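Local coordinates for dioxygenase (Pseudomonas brassicacearum, PDB 5V2D), which probably cleaves the central double bond of lignostilbenes with molecular oxygen at an iron centre, at residues Pro395-Asn400 / Phe410-Val415. Numbering follows the deposited sequence.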
ATOM      1  N   PRO A 395     -15.237  15.201  -6.574  1.00 40.82           N
ATOM      2  CA  PRO A 395     -15.957  16.014  -5.579  1.00 45.52           C
ATOM      3  C   PRO A 395     -17.326  16.506  -6.020  1.00 44.34           C
ATOM      4  O   PRO A 395     -18.101  16.919  -5.163  1.00 42.61           O
ATOM      5  CB  PRO A 395     -15.022  17.204  -5.315  1.00 46.71           C
ATOM      6  CG  PRO A 395     -14.216  17.330  -6.586  1.00 50.28           C
ATOM      7  CD  PRO A 395     -14.042  15.911  -7.103  1.00 46.80           C
ATOM      8  N   GLU A 396     -17.609  16.458  -7.321  1.00 45.17           N
ATOM      9  CA  GLU A 396     -18.947  16.931  -7.847  1.00 51.44           C
ATOM     10  C   GLU A 396     -20.026  15.861  -7.752  1.00 49.02           C
ATOM     11  O   GLU A 396     -21.134  16.182  -7.939  1.00 41.47           O
ATOM     12  CB  GLU A 396     -18.907  17.532  -9.254  1.00 54.83           C
ATOM     13  CG  GLU A 396     -17.856  18.611  -9.478  1.00 61.81           C
ATOM     14  CD  GLU A 396     -17.892  19.792  -8.457  1.00 68.46           C
ATOM     15  OE1 GLU A 396     -16.791  20.270  -8.038  1.00 71.57           O
ATOM     16  OE2 GLU A 396     -19.007  20.215  -8.065  1.00 73.37           O
ATOM     17  N   ARG A 397     -19.704  14.594  -7.462  1.00 41.96           N
ATOM     18  CA  ARG A 397     -20.753  13.576  -7.300  1.00 42.51           C
ATOM     19  C   ARG A 397     -21.511  13.842  -6.027  1.00 40.55           C
ATOM     20  O   ARG A 397     -20.946  14.358  -5.076  1.00 40.72           O
ATOM     21  CB  ARG A 397     -20.152  12.179  -7.164  1.00 44.43           C
ATOM     22  CG  ARG A 397     -19.389  11.769  -8.383  1.00 45.38           C
ATOM     23  CD  ARG A 397     -20.356  11.296  -9.457  1.00 47.16           C
ATOM     24  NE  ARG A 397     -19.500  10.925 -10.566  1.00 47.74           N
ATOM     25  CZ  ARG A 397     -19.800  10.052 -11.491  1.00 45.40           C
ATOM     26  NH1 ARG A 397     -20.978   9.446 -11.499  1.00 45.12           N
ATOM     27  NH2 ARG A 397     -18.899   9.861 -12.442  1.00 51.93           N
ATOM     28  N   PRO A 398     -22.762  13.407  -5.974  1.00 37.75           N
ATOM     29  CA  PRO A 398     -23.506  13.520  -4.747  1.00 39.97           C
ATOM     30  C   PRO A 398     -22.819  12.772  -3.548  1.00 40.04           C
ATOM     31  O   PRO A 398     -22.188  11.716  -3.746  1.00 38.40           O
ATOM     32  CB  PRO A 398     -24.864  12.861  -5.072  1.00 42.00           C
ATOM     33  CG  PRO A 398     -24.809  12.387  -6.506  1.00 42.27           C
ATOM     34  CD  PRO A 398     -23.484  12.722  -7.092  1.00 41.40           C
ATOM     35  N   TYR A 399     -22.994  13.315  -2.358  1.00 38.94           N
ATOM     36  CA  TYR A 399     -22.406  12.791  -1.120  1.00 39.01           C
ATOM     37  C   TYR A 399     -23.442  12.888  -0.017  1.00 41.08           C
ATOM     38  O   TYR A 399     -23.831  13.965   0.409  1.00 42.38           O
ATOM     39  CB  TYR A 399     -21.183  13.628  -0.772  1.00 41.47           C
ATOM     40  CG  TYR A 399     -20.437  13.151   0.477  1.00 38.41           C
ATOM     41  CD1 TYR A 399     -20.749  13.644   1.718  1.00 40.07           C
ATOM     42  CD2 TYR A 399     -19.414  12.228   0.379  1.00 40.03           C
ATOM     43  CE1 TYR A 399     -20.097  13.205   2.860  1.00 40.63           C
ATOM     44  CE2 TYR A 399     -18.699  11.773   1.518  1.00 38.89           C
ATOM     45  CZ  TYR A 399     -19.047  12.236   2.755  1.00 39.67           C
ATOM     46  OH  TYR A 399     -18.392  11.831   3.910  1.00 34.32           O
ATOM     47  N   ASN A 400     -23.930  11.750   0.421  1.00 41.38           N
ATOM     48  CA  ASN A 400     -24.955  11.689   1.463  1.00 42.83           C
ATOM     49  C   ASN A 400     -24.405  12.307   2.752  1.00 44.81           C
ATOM     50  O   ASN A 400     -23.376  11.863   3.248  1.00 41.22           O
ATOM     51  CB  ASN A 400     -25.349  10.230   1.660  1.00 43.36           C
ATOM     52  CG  ASN A 400     -26.442  10.028   2.680  1.00 46.66           C
ATOM     53  OD1 ASN A 400     -26.879  10.965   3.364  1.00 50.41           O
ATOM     54  ND2 ASN A 400     -26.859   8.801   2.815  1.00 46.10           N
ATOM     55  N   PHE A 410     -10.867   8.850   0.852  1.00 30.49           N
ATOM     56  CA  PHE A 410     -12.177   8.668   0.294  1.00 32.14           C
ATOM     57  C   PHE A 410     -12.149   8.613  -1.258  1.00 34.67           C
ATOM     58  O   PHE A 410     -11.737   9.580  -1.892  1.00 35.51           O
ATOM     59  CB  PHE A 410     -13.126   9.811   0.753  1.00 33.73           C
ATOM     60  CG  PHE A 410     -14.539   9.657   0.271  1.00 33.75           C
ATOM     61  CD1 PHE A 410     -14.976  10.344  -0.823  1.00 37.20           C
ATOM     62  CD2 PHE A 410     -15.418   8.875   0.914  1.00 33.00           C
ATOM     63  CE1 PHE A 410     -16.318  10.231  -1.260  1.00 32.90           C
ATOM     64  CE2 PHE A 410     -16.711   8.733   0.480  1.00 34.61           C
ATOM     65  CZ  PHE A 410     -17.156   9.438  -0.651  1.00 35.72           C
ATOM     66  N   PHE A 411     -12.593   7.496  -1.856  1.00 28.84           N
ATOM     67  CA  PHE A 411     -12.560   7.347  -3.294  1.00 28.69           C
ATOM     68  C   PHE A 411     -13.940   6.865  -3.713  1.00 29.62           C
ATOM     69  O   PHE A 411     -14.352   5.793  -3.316  1.00 26.84           O
ATOM     70  CB  PHE A 411     -11.487   6.418  -3.769  1.00 31.17           C
ATOM     71  CG  PHE A 411     -10.118   6.837  -3.386  1.00 31.98           C
ATOM     72  CD1 PHE A 411      -9.444   7.770  -4.163  1.00 33.80           C
ATOM     73  CD2 PHE A 411      -9.476   6.280  -2.292  1.00 30.11           C
ATOM     74  CE1 PHE A 411      -8.125   8.122  -3.890  1.00 34.99           C
ATOM     75  CE2 PHE A 411      -8.199   6.680  -1.958  1.00 32.01           C
ATOM     76  CZ  PHE A 411      -7.493   7.599  -2.742  1.00 32.12           C
ATOM     77  N   ASN A 412     -14.666   7.686  -4.483  1.00 28.63           N
ATOM     78  CA  ASN A 412     -16.039   7.349  -4.849  1.00 27.97           C
ATOM     79  C   ASN A 412     -16.175   6.842  -6.248  1.00 27.63           C
ATOM     80  O   ASN A 412     -17.304   6.667  -6.689  1.00 26.77           O
ATOM     81  CB  ASN A 412     -17.015   8.529  -4.591  1.00 30.54           C
ATOM     82  CG  ASN A 412     -16.622   9.794  -5.329  1.00 31.12           C
ATOM     83  OD1 ASN A 412     -15.629   9.807  -6.079  1.00 31.17           O
ATOM     84  ND2 ASN A 412     -17.393  10.895  -5.085  1.00 31.84           N
ATOM     85  N   LEU A 413     -15.069   6.555  -6.939  1.00 25.43           N
ATOM     86  CA  LEU A 413     -15.092   5.926  -8.258  1.00 27.48           C
ATOM     87  C   LEU A 413     -14.073   4.815  -8.382  1.00 25.96           C
ATOM     88  O   LEU A 413     -12.923   4.961  -7.945  1.00 25.46           O
ATOM     89  CB  LEU A 413     -14.738   6.949  -9.310  1.00 29.48           C
ATOM     90  CG  LEU A 413     -15.683   8.155  -9.515  1.00 31.50           C
ATOM     91  CD1 LEU A 413     -15.027   9.190 -10.484  1.00 35.16           C
ATOM     92  CD2 LEU A 413     -17.059   7.682  -9.975  1.00 33.17           C
ATOM     93  N   LEU A 414     -14.476   3.706  -9.000  1.00 26.30           N
ATOM     94  CA  LEU A 414     -13.597   2.619  -9.333  1.00 26.43           C
ATOM     95  C   LEU A 414     -13.451   2.681 -10.842  1.00 28.31           C
ATOM     96  O   LEU A 414     -14.462   2.534 -11.561  1.00 25.40           O
ATOM     97  CB  LEU A 414     -14.275   1.358  -8.927  1.00 27.72           C
ATOM     98  CG  LEU A 414     -13.556   0.069  -8.746  1.00 31.30           C
ATOM     99  CD1 LEU A 414     -14.381  -1.184  -8.877  1.00 32.00           C
ATOM    100  CD2 LEU A 414     -12.043  -0.034  -8.987  1.00 32.58           C
ATOM    101  N   VAL A 415     -12.219   2.826 -11.336  1.00 28.58           N
ATOM    102  CA  VAL A 415     -11.968   3.248 -12.725  1.00 32.10           C
ATOM    103  C   VAL A 415     -11.096   2.268 -13.509  1.00 30.06           C
ATOM    104  O   VAL A 415     -10.114   1.744 -13.023  1.00 26.22           O
ATOM    105  CB  VAL A 415     -11.287   4.634 -12.704  1.00 33.35           C
ATOM    106  CG1 VAL A 415     -11.018   5.181 -14.092  1.00 34.49           C
ATOM    107  CG2 VAL A 415     -12.041   5.638 -11.877  1.00 33.13           C
TER
HETATM  108  O   HOH W   1     -19.614  10.850  -3.253  1.00 35.06           O
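Y399 and F410 both hold CG anti to the backbone N (chi1 -178° and -177°), which brings their rings together across the long loop between strands 387-392 and 413-418. These strands are neighbours in one four-stranded antiparallel blade of the beta-propeller fold known from carotenoid cleavage oxygenases. The rings form an offset edge-to-face pair, with planes at 71°. Their centroids are 5.3 Å apart. The edge of Y399 points at the face of F410, and Y399 CE2 lies 3.5 Å from F410 CZ. The Y399 hydroxyl is hydrogen-bonded to the backbone O of G404. F393 also meets the F410 ring. An alanine in place of F410 would probably leave the Y399 edge without its aromatic face and open a gap beside it.

At the start of strand 413-418 a classic beta bulge sets N412 and L413 opposite the single residue A392. N412 OD1 accepts a hydrogen bond from D394 N. N412 ND2 lies 3.7 Å from R397 CB. N412 ND2 also donates to a water, whose O is 2.9 Å away. That water in turn donates to P398 O, so it bridges the two segments, which share no direct hydrogen bond. The R397 chain bends at chi2, and its NE forms a salt bridge with D394 OD1. L413 CD2 sits over one face of the guanidinium, toward its rim, 3.8 Å from R397 NH2.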